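PDB 1O8X: tryparedoxin from Crithidia fasciculata, which probably works as a thioredoxin-like dithiol-disulfide oxidoreductase, passing electrons in the trypanosomatid defence against oxidative stress. Local coordinates for residues A[11-16]-A[20-25]; A[53-58]-A[83-88]. The protein carries 1 engineered substitution. One frame throughout, in Å; residues are numbered along the deposited sequence.

Overall arrangement
The two contacts illustrate how chemistry follows position in a thioredoxin-like fold. Interaction 1 lies at the surface, where strands 13-16 and 19-22 form the hairpin at one border of the central sheet; main-chain hydrogen bonds hold it and charged side chains dress it. Interaction 2 is partly buried and joins different elements, the end of helix 41-57 and the turn leading into strand 87-88, through aromatic and proline packing without a direct hydrogen bond. They meet because strands 13-16 and 87-88 are neighbours in the sheet: Arg-15 N lies 2.8 Å from Ala-88 O, a probable hydrogen bond, and Leu-87 packs against Arg-16. Their centres are about 15 Å apart.

Interaction 1: residues A[11-16]-A[20-25]; sequences IEKLRR and EVEVKS
Leu-14 and Val-21 face each other as the hydrogen-bonded pair of an antiparallel beta hairpin, with both N-H...O bonds 2.8 Å long: Leu-14 N to Val-21 O and Val-21 N to Leu-14 O. Two residues away on each segment, past the non-hydrogen-bonded pair Lys-13 and Glu-22, Val-23 N donates to Glu-12 O, also at 2.8 Å, and a water links the same oxygen to Lys-24 N as the chain enters a 3-10 turn.

Glu-20 shows how a side chain can run between two basic neighbours. Its CB lies 3.5 Å from Leu-14 O. CG, anti to the carbonyl carbon (chi1 -70°), sits over one face of the Arg-15 guanidinium, towards its rim, and the chain then extends so that the carboxylate splits its contacts. OE2 makes a salt bridge to Arg-15 NH1 at 3.2 Å, the two flat groups turned 49° apart, while OE1 rests 3.3 Å from Lys-13 CD, an aliphatic carbon; Lys-13 NZ is 4.8 Å away.

Across the hairpin's end, Val-21 CG1 lies 3.3 Å above the centre of the Arg-16 guanidinium plane. Leu-14 also meets Val-23 CG2 and, beyond the hairpin, Leu-87 and Leu-26.

The main chain thus sets the pairing, while the exposed Glu-20 would probably temper the positive charge of Arg-15 and Lys-13.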
loop_
_atom_site.group_PDB
_atom_site.type_symbol
_atom_site.label_atom_id
_atom_site.label_comp_id
_atom_site.label_asym_id
_atom_site.label_seq_id
_atom_site.Cartn_x
_atom_site.Cartn_y
_atom_site.Cartn_z
ATOM N N ILE A 11 -15.487 -0.904 2.305
ATOM C CA ILE A 11 -14.696 0.077 3.034
ATOM C C ILE A 11 -14.773 1.403 2.287
ATOM O O ILE A 11 -14.265 1.530 1.172
ATOM C CB ILE A 11 -13.232 -0.400 3.230
ATOM C CG1 ILE A 11 -13.184 -1.643 4.130
ATOM C CG2 ILE A 11 -12.376 0.721 3.817
ATOM C CD1 ILE A 11 -11.850 -2.386 4.108
ATOM N N GLU A 12 -15.421 2.384 2.902
ATOM C CA GLU A 12 -15.665 3.669 2.257
ATOM C C GLU A 12 -14.599 4.707 2.581
ATOM O O GLU A 12 -14.444 5.684 1.858
ATOM C CB GLU A 12 -17.034 4.207 2.672
ATOM C CG GLU A 12 -18.208 3.582 1.934
ATOM C CD GLU A 12 -19.423 4.493 1.915
ATOM O OE1 GLU A 12 -19.750 5.077 2.971
ATOM O OE2 GLU A 12 -20.057 4.631 0.843
ATOM N N LYS A 13 -13.881 4.497 3.680
ATOM C CA LYS A 13 -12.896 5.467 4.149
ATOM C C LYS A 13 -11.583 4.802 4.508
ATOM O O LYS A 13 -11.564 3.680 5.007
ATOM C CB LYS A 13 -13.418 6.240 5.361
ATOM C CG LYS A 13 -14.653 7.085 5.084
ATOM C CD LYS A 13 -14.653 8.357 5.910
ATOM C CE LYS A 13 -15.862 9.212 5.583
ATOM N NZ LYS A 13 -17.152 8.544 5.955
ATOM N N LEU A 14 -10.494 5.518 4.258
ATOM C CA LEU A 14 -9.158 5.071 4.640
ATOM C C LEU A 14 -8.534 6.122 5.528
ATOM O O LEU A 14 -8.880 7.306 5.431
ATOM C CB LEU A 14 -8.273 4.863 3.408
ATOM C CG LEU A 14 -8.729 3.825 2.388
ATOM C CD1 LEU A 14 -7.858 3.957 1.142
ATOM C CD2 LEU A 14 -8.629 2.430 2.982
ATOM N N ARG A 15 -7.620 5.702 6.396
ATOM C CA ARG A 15 -6.921 6.631 7.281
ATOM C C ARG A 15 -5.907 7.463 6.504
ATOM O O ARG A 15 -5.232 6.938 5.618
ATOM C CB ARG A 15 -6.189 5.873 8.392
ATOM C CG ARG A 15 -7.041 4.924 9.244
ATOM C CD ARG A 15 -8.306 5.543 9.829
ATOM N NE ARG A 15 -8.016 6.721 10.649
ATOM C CZ ARG A 15 -8.913 7.345 11.412
ATOM N NH1 ARG A 15 -10.168 6.911 11.469
ATOM N NH2 ARG A 15 -8.557 8.408 12.122
ATOM N N ARG A 16 -5.798 8.747 6.848
ATOM C CA ARG A 16 -4.726 9.618 6.366
ATOM C C ARG A 16 -4.352 10.548 7.510
ATOM O O ARG A 16 -5.203 11.290 8.019
ATOM C CB ARG A 16 -5.148 10.428 5.130
ATOM C CG ARG A 16 -4.039 11.313 4.530
ATOM C CD ARG A 16 -4.497 12.270 3.429
ATOM N NE ARG A 16 -5.542 13.185 3.895
ATOM C CZ ARG A 16 -6.137 14.105 3.143
ATOM N NH1 ARG A 16 -5.801 14.261 1.869
ATOM N NH2 ARG A 16 -7.084 14.868 3.669
ATOM N N GLU A 20 -9.388 10.819 7.979
ATOM C CA GLU A 20 -9.788 9.866 6.952
ATOM C C GLU A 20 -9.983 10.546 5.602
ATOM O O GLU A 20 -10.242 11.752 5.528
ATOM C CB GLU A 20 -11.093 9.174 7.364
ATOM C CG GLU A 20 -10.971 8.205 8.533
ATOM C CD GLU A 20 -12.282 7.507 8.882
ATOM O OE1 GLU A 20 -13.337 8.174 8.910
ATOM O OE2 GLU A 20 -12.258 6.278 9.133
ATOM N N VAL A 21 -9.852 9.758 4.534
ATOM C CA VAL A 21 -10.273 10.158 3.189
ATOM C C VAL A 21 -11.237 9.108 2.639
ATOM O O VAL A 21 -11.243 7.959 3.095
ATOM C CB VAL A 21 -9.093 10.324 2.188
ATOM C CG1 VAL A 21 -8.107 11.350 2.660
ATOM C CG2 VAL A 21 -8.373 8.999 1.941
ATOM N N GLU A 22 -12.051 9.503 1.665
ATOM C CA GLU A 22 -12.948 8.569 0.988
ATOM C C GLU A 22 -12.189 7.722 -0.037
ATOM O O GLU A 22 -11.315 8.221 -0.747
ATOM C CB GLU A 22 -14.113 9.319 0.317
ATOM C CG GLU A 22 -15.048 9.991 1.319
ATOM C CD GLU A 22 -16.309 10.579 0.699
ATOM O OE1 GLU A 22 -16.202 11.357 -0.274
ATOM O OE2 GLU A 22 -17.421 10.289 1.208
ATOM N N VAL A 23 -12.531 6.441 -0.106
ATOM C CA VAL A 23 -11.938 5.556 -1.113
ATOM C C VAL A 23 -12.192 6.101 -2.530
ATOM O O VAL A 23 -11.366 5.919 -3.436
ATOM C CB VAL A 23 -12.422 4.103 -0.920
ATOM C CG1 VAL A 23 -12.014 3.205 -2.077
ATOM C CG2 VAL A 23 -11.880 3.554 0.393
ATOM N N LYS A 24 -13.311 6.810 -2.703
ATOM C CA LYS A 24 -13.642 7.468 -3.972
ATOM C C LYS A 24 -12.581 8.455 -4.467
ATOM O O LYS A 24 -12.474 8.696 -5.667
ATOM C CB LYS A 24 -14.989 8.207 -3.861
ATOM C CG LYS A 24 -16.212 7.314 -3.891
ATOM C CD LYS A 24 -17.497 8.135 -3.973
ATOM C CE LYS A 24 -18.733 7.250 -3.799
ATOM N NZ LYS A 24 -19.141 6.588 -5.079
ATOM N N SER A 25 -11.804 9.030 -3.549
ATOM C CA SER A 25 -10.776 10.004 -3.907
ATOM C C SER A 25 -9.613 9.370 -4.685
ATOM O O SER A 25 -8.750 10.081 -5.199
ATOM C CB SER A 25 -10.240 10.718 -2.652
ATOM O OG SER A 25 -9.468 9.843 -1.851
HETATM O O HOH W 1 -15.706 6.244 -0.835
#

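Interaction 2: residues A[53-58]-A[83-88]; sequences FYDKFH and KMPWLA
Tyr-54 meets Trp-86 in a T-shaped stack that, in this thioredoxin-like fold, fastens the last turns of helix 41-57 to the approach of strand 87-88. The six-membered ring of the indole presents its edge to the phenol, with planes at 79° and centroids 5.3 Å apart. The edge atom that comes closest is CE3, 3.7 Å from Tyr-54 CG. With Trp-86 CG between its own backbone N and carbonyl carbon (chi1 45°), the indole reaches back towards the helix, and Trp-86 CB comes under the phenol end at CZ and OH. His-58 CB lies against the opposite face of the tyrosine, so the ring is sandwiched. Trp-86 also touches Leu-50 and Ile-51 of the helix and Val-65 of strand 63-69.

Towards solvent the contact thins. The exposed Pro-85 lies alongside the tyrosine, pointing the other way, its CG 3.7 Å from Tyr-54 CD2, and Asp-55 OD1 approaches that same proline carbon no closer than 4.4 Å. No hydrogen bond joins the segments directly. Tyr-54 OH is nevertheless held by Glu-64 of strand 63-69, and a single water bridges the two segments, donating to Tyr-54 OH and to Pro-85 O at 2.9 Å each.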
loop_
_atom_site.group_PDB
_atom_site.type_symbol
_atom_site.label_atom_id
_atom_site.label_comp_id
_atom_site.label_asym_id
_atom_site.label_seq_id
_atom_site.Cartn_x
_atom_site.Cartn_y
_atom_site.Cartn_z
ATOM N N PHE A 53 10.512 7.539 -2.807
ATOM C CA PHE A 53 9.847 7.376 -4.094
ATOM C C PHE A 53 8.454 8.013 -4.114
ATOM O O PHE A 53 8.084 8.723 -5.067
ATOM C CB PHE A 53 9.788 5.895 -4.445
ATOM C CG PHE A 53 9.383 5.639 -5.870
ATOM C CD1 PHE A 53 10.346 5.589 -6.879
ATOM C CD2 PHE A 53 8.044 5.474 -6.214
ATOM C CE1 PHE A 53 9.968 5.359 -8.213
ATOM C CE2 PHE A 53 7.665 5.256 -7.538
ATOM C CZ PHE A 53 8.631 5.196 -8.529
ATOM N N TYR A 54 7.693 7.792 -3.045
ATOM C CA TYR A 54 6.368 8.371 -2.920
ATOM C C TYR A 54 6.441 9.891 -2.949
ATOM O O TYR A 54 5.678 10.541 -3.670
ATOM C CB TYR A 54 5.741 7.896 -1.613
ATOM C CG TYR A 54 4.356 8.392 -1.316
ATOM C CD1 TYR A 54 3.248 7.727 -1.829
ATOM C CD2 TYR A 54 4.148 9.514 -0.515
ATOM C CE1 TYR A 54 1.967 8.160 -1.554
ATOM C CE2 TYR A 54 2.876 9.950 -0.240
ATOM C CZ TYR A 54 1.788 9.279 -0.765
ATOM O OH TYR A 54 0.519 9.688 -0.495
ATOM N N ASP A 55 7.357 10.464 -2.174
ATOM C CA ASP A 55 7.431 11.918 -2.104
ATOM C C ASP A 55 7.780 12.510 -3.470
ATOM O O ASP A 55 7.217 13.539 -3.866
ATOM C CB ASP A 55 8.416 12.349 -1.018
ATOM C CG ASP A 55 7.836 12.244 0.392
ATOM O OD1 ASP A 55 6.604 12.073 0.582
ATOM O OD2 ASP A 55 8.576 12.344 1.391
ATOM N N LYS A 56 8.691 11.856 -4.196
ATOM C CA LYS A 56 9.113 12.333 -5.514
ATOM C C LYS A 56 8.005 12.227 -6.557
ATOM O O LYS A 56 7.857 13.110 -7.408
ATOM C CB LYS A 56 10.299 11.515 -6.020
ATOM C CG LYS A 56 11.637 11.835 -5.382
ATOM C CD LYS A 56 12.730 10.900 -5.918
ATOM C CE LYS A 56 14.091 11.155 -5.279
ATOM N NZ LYS A 56 15.058 10.046 -5.560
ATOM N N PHE A 57 7.244 11.134 -6.518
ATOM C CA PHE A 57 6.464 10.703 -7.685
ATOM C C PHE A 57 4.977 10.451 -7.492
ATOM O O PHE A 57 4.285 10.224 -8.485
ATOM C CB PHE A 57 7.096 9.452 -8.330
ATOM C CG PHE A 57 8.518 9.651 -8.786
ATOM C CD1 PHE A 57 9.525 8.817 -8.333
ATOM C CD2 PHE A 57 8.854 10.676 -9.673
ATOM C CE1 PHE A 57 10.838 8.981 -8.742
ATOM C CE2 PHE A 57 10.169 10.856 -10.090
ATOM C CZ PHE A 57 11.171 9.989 -9.626
ATOM N N HIS A 58 4.452 10.473 -6.266
ATOM C CA HIS A 58 3.045 10.101 -6.120
ATOM C C HIS A 58 2.113 11.019 -6.909
ATOM O O HIS A 58 1.123 10.568 -7.463
ATOM C CB HIS A 58 2.619 9.921 -4.649
ATOM C CG HIS A 58 2.235 11.184 -3.940
ATOM N ND1 HIS A 58 3.154 11.998 -3.320
ATOM C CD2 HIS A 58 1.020 11.717 -3.674
ATOM C CE1 HIS A 58 2.526 13.016 -2.753
ATOM N NE2 HIS A 58 1.228 12.862 -2.941
ATOM N N LYS A 83 4.316 7.182 11.156
ATOM C CA LYS A 83 5.588 7.457 10.514
ATOM C C LYS A 83 5.530 7.319 8.973
ATOM O O LYS A 83 6.555 7.410 8.300
ATOM C CB LYS A 83 6.671 6.553 11.125
ATOM C CG LYS A 83 6.862 6.749 12.638
ATOM C CD LYS A 83 7.455 5.499 13.264
ATOM C CE LYS A 83 7.422 5.550 14.781
ATOM N NZ LYS A 83 7.811 4.229 15.344
ATOM N N MET A 84 4.321 7.147 8.429
ATOM C CA MET A 84 4.094 7.035 6.986
ATOM C C MET A 84 3.299 8.229 6.456
ATOM O O MET A 84 2.429 8.745 7.173
ATOM C CB MET A 84 3.300 5.768 6.683
ATOM C CG MET A 84 4.020 4.480 7.024
ATOM S SD MET A 84 2.872 3.087 6.908
ATOM C CE MET A 84 3.894 1.770 7.512
ATOM N N PRO A 85 3.579 8.664 5.217
ATOM C CA PRO A 85 2.889 9.838 4.648
ATOM C C PRO A 85 1.599 9.553 3.863
ATOM O O PRO A 85 0.930 10.488 3.421
ATOM C CB PRO A 85 3.948 10.418 3.707
ATOM C CG PRO A 85 4.648 9.182 3.179
ATOM C CD PRO A 85 4.700 8.228 4.356
ATOM N N TRP A 86 1.272 8.275 3.670
ATOM C CA TRP A 86 0.207 7.848 2.756
ATOM C C TRP A 86 -1.039 7.386 3.526
ATOM O O TRP A 86 -1.332 7.912 4.611
ATOM C CB TRP A 86 0.754 6.776 1.791
ATOM C CG TRP A 86 1.580 5.707 2.477
ATOM C CD1 TRP A 86 1.142 4.807 3.419
ATOM C CD2 TRP A 86 2.974 5.466 2.315
ATOM N NE1 TRP A 86 2.182 4.012 3.827
ATOM C CE2 TRP A 86 3.324 4.398 3.173
ATOM C CE3 TRP A 86 3.973 6.026 1.508
ATOM C CZ2 TRP A 86 4.632 3.911 3.261
ATOM C CZ3 TRP A 86 5.253 5.544 1.594
ATOM C CH2 TRP A 86 5.582 4.499 2.468
ATOM N N LEU A 87 -1.793 6.443 2.958
ATOM C CA LEU A 87 -3.069 6.030 3.554
ATOM C C LEU A 87 -2.952 4.683 4.245
ATOM O O LEU A 87 -1.957 3.984 4.066
ATOM C CB LEU A 87 -4.158 5.958 2.483
ATOM C CG LEU A 87 -4.269 7.135 1.523
ATOM C CD1 LEU A 87 -5.421 6.919 0.550
ATOM C CD2 LEU A 87 -4.445 8.424 2.283
ATOM N N ALA A 88 -3.981 4.309 5.004
ATOM C CA ALA A 88 -4.030 2.994 5.632
ATOM C C ALA A 88 -5.435 2.451 5.706
ATOM O O ALA A 88 -6.392 3.202 5.919
ATOM C CB ALA A 88 -3.438 3.044 7.039
HETATM O O HOH W 2 -0.580 11.710 1.274
#